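Local structure of nucleoporin NUP170 (Chaetomium thermophilum, 5HAX) at residues A[476-480]-A[481-485]; A[86-90]-A[91-95]; A[716-720]-A[721-725]. The protein probably serves as a scaffold nucleoporin of the nuclear pore complex, pairing a beta-propeller-like region with a helical region. All blocks are in the same frame, centred on the assembly; numbering follows the deposited sequence. Where two conformers were deposited one is given.

Contact 1: A[476-480]-A[481-485]; sequences VLTNT and GVHIV
Val476 and His483 face each other as an antiparallel hydrogen-bonded pair: Val476 N donates to His483 O at 2.7 Å, and His483 N returns a bond to Val476 O at 2.9 Å. One step on, Leu477 and Val482 form a non-hydrogen-bonded pair whose side chains meet through Leu477 CD1 and Val482 CG2, 3.8 Å apart. On the face that carries Val476 and His483, Val476 CG2 touches Val485 CG2, while the methyl CG2 of Thr478 comes to the edge of the His483 ring, 3.7 Å from CD2. These contacts close a beta hairpin of strands 473-478 and 481-487, the inner two of a four-stranded antiparallel sheet that fits a propeller blade. At its turn Thr478 N donates almost straight to Gly481 O (2.8 Å, 169° at the hydrogen). Thr478 OG1, lying between its own N and carbonyl carbon (chi1 73°), accepts from Thr480 N in an ST turn and also bonds Asn438 OD1. A valine here would probably leave Thr480 N without this acceptor and Asn438 OD1 without one of its two hydroxyl partners. Asn438 OD1 also bonds Thr480 OG1, and Asn479 is tied to the backbone of Gly437 and Arg439.

Contact 2: A[86-90]-A[91-95]; sequences ASIDS and SLFLW
Ser91 meets Ile88 across the turn: Ser91 N donates to Ile88 O, and Ile88 N donates back to Ser91 O at 2.8 Å. The same Ser91 O lies 3.2 Å from Ser87 CA in a CA-H...O contact. Leu92 is the non-hydrogen-bonded partner of Ser87, yet its branch reaches further: CD1 sits 3.5 Å from Ala86 O. Phe93 pairs with Ala86 through two backbone bonds, Ala86 N to Phe93 O at 2.8 Å and Phe93 N to Ala86 O at 2.9 Å. With CG anti to its carbonyl carbon (chi1 -62°), the Phe93 ring stands beside Ile88, whose CD1 comes to the ring edge, 3.6 Å from CD2; the two side chains cross at about a right angle. The ring also stacks with His65 of helix 60-67. Trp95 turns its indole back toward the first strand, and Ala86 CB lies in the plane of that ring at its edge, 3.9 Å from CZ3. Val62 of the same helix touches both Ala86 and Trp95. Strands 83-88 and 91-96 thus form a beta hairpin with a two-residue loop, Asp89 and Ser90, in a type II' turn from Ile88 to Ser91, the middle of a four-stranded antiparallel sheet consistent with one blade of a beta-propeller.

Contact 3: A[716-720]-A[721-725]; sequences TYEQL and FSQTP
Phe721 CG is anti to its carbonyl carbon (chi1 -66°), which folds the ring back over the preceding turn of helix, where Tyr717 O lies 3.0 Å above one ring face, offset toward the rim. Tyr717 takes the same kind of first torsion (chi1 -86°), bringing its CD1 to 3.5 Å from Phe721 CZ; the two rings meet obliquely, with their planes at 44°. This is the short helix 717-722, opened by a capping box and followed at once by helix 724-739, in a helical region that fits the C-terminal family of non-repetitive nucleoporins. In the box, Gln719 N donates to Thr716 OG1, and Thr716 N donates to Gln719 OE1 at 2.8 Å from above the amide plane. On the aromatic side, Phe721 touches Trp603 and Ile682, while Tyr717 and Leu720 both lie on Val689 of helix 663-694.

Toward the other end of the helix, the carbonyl of Glu718 is gripped twice by one residue. Ser722 N reaches Glu718 O at 2.9 Å, and Ser722 OG donates to the same oxygen at 2.7 Å from above the carbonyl plane. The Glu718 carboxylate also pairs outside the segment, in a salt bridge with Lys604 and a hydrogen bond with Asn14, so its charge is probably well compensated. Gln723, the N-cap of the next helix, still donates from N to Gln719 O, and its extended side chain crosses that of Gln719 obliquely, laying OE1 3.4 Å from Gln719 CG. One water joins Glu718, Ser722 and Gln723, donating to Glu718 OE1 and Ser722 OG and accepting from Gln723 NE2 at 3.0 Å.

How the contacts relate
Contacts 1 and 2 are both beta hairpins of four-stranded sheets in the propeller-like region, with centres 18 Å apart and no direct touch; Leu75 of strand 73-78 is touched by both, by Leu477 from one and Ala86 from the other. Contact 3 belongs to the helical region on the opposite side of the chain's centre, its centre about 49 Å from that of contact 1. All three are largely buried, though each has partly exposed residues. The hairpins rest on paired backbone bonds, but threonine hydroxyls and Asn438 organise the turn of contact 1, whereas contact 2 adds aromatic packing against helix 60-67. Contact 3 replaces cross-strand pairing with helix bonds, capping and water.

Contact 1: A[476-480]-A[481-485]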
# COMPACT_ATOMS: atom_id res chain seq x y z
N VAL A 476 12.15 5.59 -6.30
CA VAL A 476 13.49 5.20 -5.87
C VAL A 476 14.40 6.40 -6.14
O VAL A 476 14.76 6.68 -7.28
CB VAL A 476 13.99 3.95 -6.60
CG1 VAL A 476 15.40 3.58 -6.13
CG2 VAL A 476 13.03 2.79 -6.38
N LEU A 477 14.77 7.11 -5.07
CA LEU A 477 15.65 8.27 -5.20
C LEU A 477 17.10 7.81 -5.20
O LEU A 477 17.54 7.11 -4.29
CB LEU A 477 15.41 9.25 -4.05
CG LEU A 477 16.37 10.44 -3.95
CD1 LEU A 477 16.19 11.38 -5.13
CD2 LEU A 477 16.17 11.18 -2.64
N THR A 478 17.84 8.21 -6.24
CA THR A 478 19.28 8.02 -6.31
C THR A 478 19.96 9.39 -6.38
O THR A 478 19.31 10.44 -6.37
CB THR A 478 19.67 7.18 -7.53
OG1 THR A 478 19.51 7.95 -8.73
CG2 THR A 478 18.82 5.92 -7.62
N ASN A 479 21.29 9.37 -6.44
CA ASN A 479 22.07 10.59 -6.56
C ASN A 479 22.01 11.19 -7.96
O ASN A 479 22.58 12.27 -8.17
CB ASN A 479 23.53 10.32 -6.18
CG ASN A 479 24.17 9.25 -7.04
OD1 ASN A 479 23.50 8.33 -7.50
ND2 ASN A 479 25.47 9.37 -7.26
N THR A 480 21.33 10.53 -8.90
CA THR A 480 21.19 11.03 -10.26
C THR A 480 19.75 11.29 -10.68
O THR A 480 19.53 12.02 -11.65
CB THR A 480 21.81 10.03 -11.26
OG1 THR A 480 20.99 8.85 -11.33
CG2 THR A 480 23.22 9.66 -10.84
N GLY A 481 18.76 10.73 -9.98
CA GLY A 481 17.38 10.94 -10.36
C GLY A 481 16.44 10.10 -9.52
O GLY A 481 16.85 9.47 -8.53
N VAL A 482 15.18 10.11 -9.93
CA VAL A 482 14.10 9.37 -9.27
C VAL A 482 13.56 8.36 -10.28
O VAL A 482 13.12 8.74 -11.36
CB VAL A 482 12.98 10.31 -8.79
CG1 VAL A 482 11.82 9.50 -8.20
CG2 VAL A 482 13.51 11.31 -7.78
N HIS A 483 13.60 7.08 -9.91
CA HIS A 483 13.07 6.01 -10.73
C HIS A 483 11.73 5.55 -10.16
O HIS A 483 11.59 5.37 -8.95
CB HIS A 483 14.04 4.83 -10.78
CG HIS A 483 15.43 5.20 -11.17
ND1 HIS A 483 15.92 5.06 -12.45
CD2 HIS A 483 16.45 5.71 -10.44
CE1 HIS A 483 17.17 5.47 -12.50
NE2 HIS A 483 17.52 5.87 -11.29
N ILE A 484 10.75 5.36 -11.04
CA ILE A 484 9.41 4.91 -10.64
C ILE A 484 9.33 3.41 -10.89
O ILE A 484 9.53 2.94 -12.02
CB ILE A 484 8.31 5.65 -11.41
CG1 ILE A 484 8.48 7.17 -11.27
CG2 ILE A 484 6.94 5.22 -10.89
CD1 ILE A 484 8.38 7.69 -9.85
N VAL A 485 9.03 2.66 -9.83
CA VAL A 485 8.84 1.21 -9.90
C VAL A 485 7.38 0.93 -9.61
O VAL A 485 6.82 1.47 -8.65
CB VAL A 485 9.76 0.48 -8.90
CG1 VAL A 485 9.56 -1.03 -9.00
CG2 VAL A 485 11.22 0.85 -9.15

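Contact 2: A[86-90]-A[91-95]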
# COMPACT_ATOMS: atom_id res chain seq x y z
N ALA A 86 16.67 18.83 -1.73
CA ALA A 86 18.12 18.82 -1.60
C ALA A 86 18.51 19.95 -0.67
O ALA A 86 18.06 21.08 -0.85
CB ALA A 86 18.81 18.97 -2.95
N SER A 87 19.34 19.65 0.32
CA SER A 87 19.89 20.65 1.23
C SER A 87 21.37 20.85 0.92
O SER A 87 22.10 19.88 0.71
CB SER A 87 19.70 20.25 2.69
OG SER A 87 20.50 19.13 3.03
N ILE A 88 21.79 22.11 0.87
CA ILE A 88 23.19 22.48 0.66
C ILE A 88 23.56 23.44 1.77
O ILE A 88 23.11 24.60 1.78
CB ILE A 88 23.43 23.12 -0.72
CG1 ILE A 88 23.01 22.16 -1.84
CG2 ILE A 88 24.90 23.49 -0.89
CD1 ILE A 88 21.61 22.40 -2.35
N ASP A 89 24.38 22.98 2.71
CA ASP A 89 24.76 23.76 3.88
C ASP A 89 23.51 24.27 4.60
O ASP A 89 22.74 23.47 5.15
CB ASP A 89 25.68 24.91 3.48
CG ASP A 89 27.00 24.42 2.90
OD1 ASP A 89 27.54 23.42 3.42
OD2 ASP A 89 27.48 25.03 1.93
N SER A 90 23.28 25.59 4.59
CA SER A 90 22.14 26.19 5.27
C SER A 90 20.98 26.49 4.32
O SER A 90 20.06 27.23 4.70
CB SER A 90 22.57 27.48 5.97
OG SER A 90 23.11 28.41 5.05
N SER A 91 20.98 25.93 3.11
CA SER A 91 19.96 26.22 2.11
C SER A 91 19.23 24.94 1.72
O SER A 91 19.81 23.86 1.69
CB SER A 91 20.59 26.86 0.86
OG SER A 91 21.09 28.15 1.15
N LEU A 92 17.93 25.09 1.42
CA LEU A 92 17.06 23.97 1.10
C LEU A 92 16.31 24.26 -0.20
O LEU A 92 15.84 25.38 -0.42
CB LEU A 92 16.05 23.72 2.22
CG LEU A 92 15.01 22.63 1.96
CD1 LEU A 92 15.67 21.28 1.73
CD2 LEU A 92 14.03 22.57 3.12
N PHE A 93 16.18 23.23 -1.04
CA PHE A 93 15.53 23.36 -2.34
C PHE A 93 14.60 22.17 -2.57
O PHE A 93 15.05 21.02 -2.53
CB PHE A 93 16.56 23.46 -3.47
CG PHE A 93 17.46 24.65 -3.35
CD1 PHE A 93 17.06 25.88 -3.83
CD2 PHE A 93 18.71 24.53 -2.76
CE1 PHE A 93 17.89 26.99 -3.72
CE2 PHE A 93 19.54 25.63 -2.65
CZ PHE A 93 19.13 26.86 -3.13
N LEU A 94 13.32 22.46 -2.82
CA LEU A 94 12.31 21.46 -3.13
C LEU A 94 11.91 21.56 -4.60
O LEU A 94 12.02 22.63 -5.21
CB LEU A 94 11.06 21.65 -2.26
CG LEU A 94 11.16 21.45 -0.74
CD1 LEU A 94 12.03 22.52 -0.08
CD2 LEU A 94 9.76 21.47 -0.14
N TRP A 95 11.45 20.45 -5.16
CA TRP A 95 10.98 20.47 -6.54
C TRP A 95 10.10 19.26 -6.81
O TRP A 95 10.28 18.19 -6.22
CB TRP A 95 12.15 20.52 -7.53
CG TRP A 95 12.88 19.22 -7.71
CD1 TRP A 95 12.63 18.26 -8.65
CD2 TRP A 95 13.99 18.74 -6.94
NE1 TRP A 95 13.51 17.21 -8.51
CE2 TRP A 95 14.36 17.49 -7.47
CE3 TRP A 95 14.71 19.26 -5.86
CZ2 TRP A 95 15.41 16.74 -6.95
CZ3 TRP A 95 15.76 18.51 -5.35
CH2 TRP A 95 16.10 17.27 -5.89

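Contact 3: A[716-720]-A[721-725]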
# COMPACT_ATOMS: atom_id res chain seq x y z
N THR A 716 -28.65 -0.47 2.07
CA THR A 716 -27.37 -0.85 1.48
C THR A 716 -27.52 -1.00 -0.03
O THR A 716 -28.62 -1.07 -0.58
CB THR A 716 -26.86 -2.15 2.08
OG1 THR A 716 -27.69 -3.24 1.67
CG2 THR A 716 -26.83 -2.08 3.61
N TYR A 717 -26.37 -1.04 -0.72
CA TYR A 717 -26.39 -1.28 -2.16
C TYR A 717 -26.87 -2.69 -2.47
O TYR A 717 -27.56 -2.90 -3.48
CB TYR A 717 -25.01 -1.03 -2.75
CG TYR A 717 -24.75 0.42 -3.11
CD1 TYR A 717 -25.20 0.94 -4.31
CD2 TYR A 717 -24.06 1.26 -2.24
CE1 TYR A 717 -24.98 2.26 -4.64
CE2 TYR A 717 -23.83 2.58 -2.57
CZ TYR A 717 -24.29 3.08 -3.77
OH TYR A 717 -24.06 4.39 -4.10
N GLU A 718 -26.51 -3.66 -1.64
CA GLU A 718 -27.01 -5.02 -1.82
C GLU A 718 -28.53 -5.04 -1.84
O GLU A 718 -29.14 -5.67 -2.71
CB GLU A 718 -26.49 -5.93 -0.70
CG GLU A 718 -27.07 -7.33 -0.72
CD GLU A 718 -26.62 -8.19 0.44
OE1 GLU A 718 -26.78 -9.42 0.37
OE2 GLU A 718 -26.12 -7.63 1.44
N GLN A 719 -29.16 -4.37 -0.87
CA GLN A 719 -30.62 -4.35 -0.81
C GLN A 719 -31.21 -3.65 -2.02
O GLN A 719 -32.21 -4.11 -2.59
CB GLN A 719 -31.06 -3.66 0.48
CG GLN A 719 -30.62 -4.39 1.75
CD GLN A 719 -30.54 -3.49 2.97
OE1 GLN A 719 -30.63 -2.27 2.86
NE2 GLN A 719 -30.36 -4.10 4.13
N LEU A 720 -30.60 -2.54 -2.44
CA LEU A 720 -31.04 -1.85 -3.65
C LEU A 720 -30.97 -2.75 -4.87
O LEU A 720 -31.85 -2.71 -5.73
CB LEU A 720 -30.19 -0.60 -3.86
CG LEU A 720 -30.42 0.22 -5.13
CD1 LEU A 720 -31.80 0.85 -5.11
CD2 LEU A 720 -29.34 1.27 -5.29
N PHE A 721 -29.93 -3.58 -4.95
CA PHE A 721 -29.69 -4.38 -6.15
C PHE A 721 -30.54 -5.65 -6.20
O PHE A 721 -30.93 -6.07 -7.29
CB PHE A 721 -28.21 -4.78 -6.24
CG PHE A 721 -27.27 -3.62 -6.44
CD1 PHE A 721 -27.68 -2.46 -7.07
CD2 PHE A 721 -25.96 -3.72 -6.01
CE1 PHE A 721 -26.79 -1.41 -7.26
CE2 PHE A 721 -25.07 -2.67 -6.19
CZ PHE A 721 -25.49 -1.52 -6.82
N SER A 722 -30.82 -6.26 -5.05
CA SER A 722 -31.26 -7.65 -5.03
C SER A 722 -32.42 -7.95 -4.08
O SER A 722 -32.76 -9.13 -3.93
CB SER A 722 -30.07 -8.55 -4.67
OG SER A 722 -29.57 -8.23 -3.39
N GLN A 723 -33.03 -6.95 -3.45
CA GLN A 723 -34.09 -7.21 -2.47
C GLN A 723 -35.30 -6.33 -2.74
O GLN A 723 -35.18 -5.18 -3.16
CB GLN A 723 -33.58 -6.97 -1.05
CG GLN A 723 -32.68 -8.08 -0.55
CD GLN A 723 -32.05 -7.76 0.79
OE1 GLN A 723 -32.66 -7.12 1.64
NE2 GLN A 723 -30.81 -8.19 0.97
N THR A 724 -36.48 -6.90 -2.47
CA THR A 724 -37.74 -6.19 -2.71
C THR A 724 -37.83 -4.88 -1.95
O THR A 724 -38.12 -3.84 -2.57
CB THR A 724 -38.92 -7.10 -2.38
OG1 THR A 724 -38.86 -8.28 -3.20
CG2 THR A 724 -40.24 -6.39 -2.62
N PRO A 725 -37.63 -4.83 -0.62
CA PRO A 725 -37.72 -3.54 0.08
C PRO A 725 -36.84 -2.47 -0.53
O PRO A 725 -37.19 -1.28 -0.48
CB PRO A 725 -37.29 -3.89 1.51
CG PRO A 725 -37.64 -5.32 1.66
CD PRO A 725 -37.33 -5.93 0.32
O HOH W 1 -29.52 -9.96 -1.11
O HOH W 2 -29.37 -7.11 3.79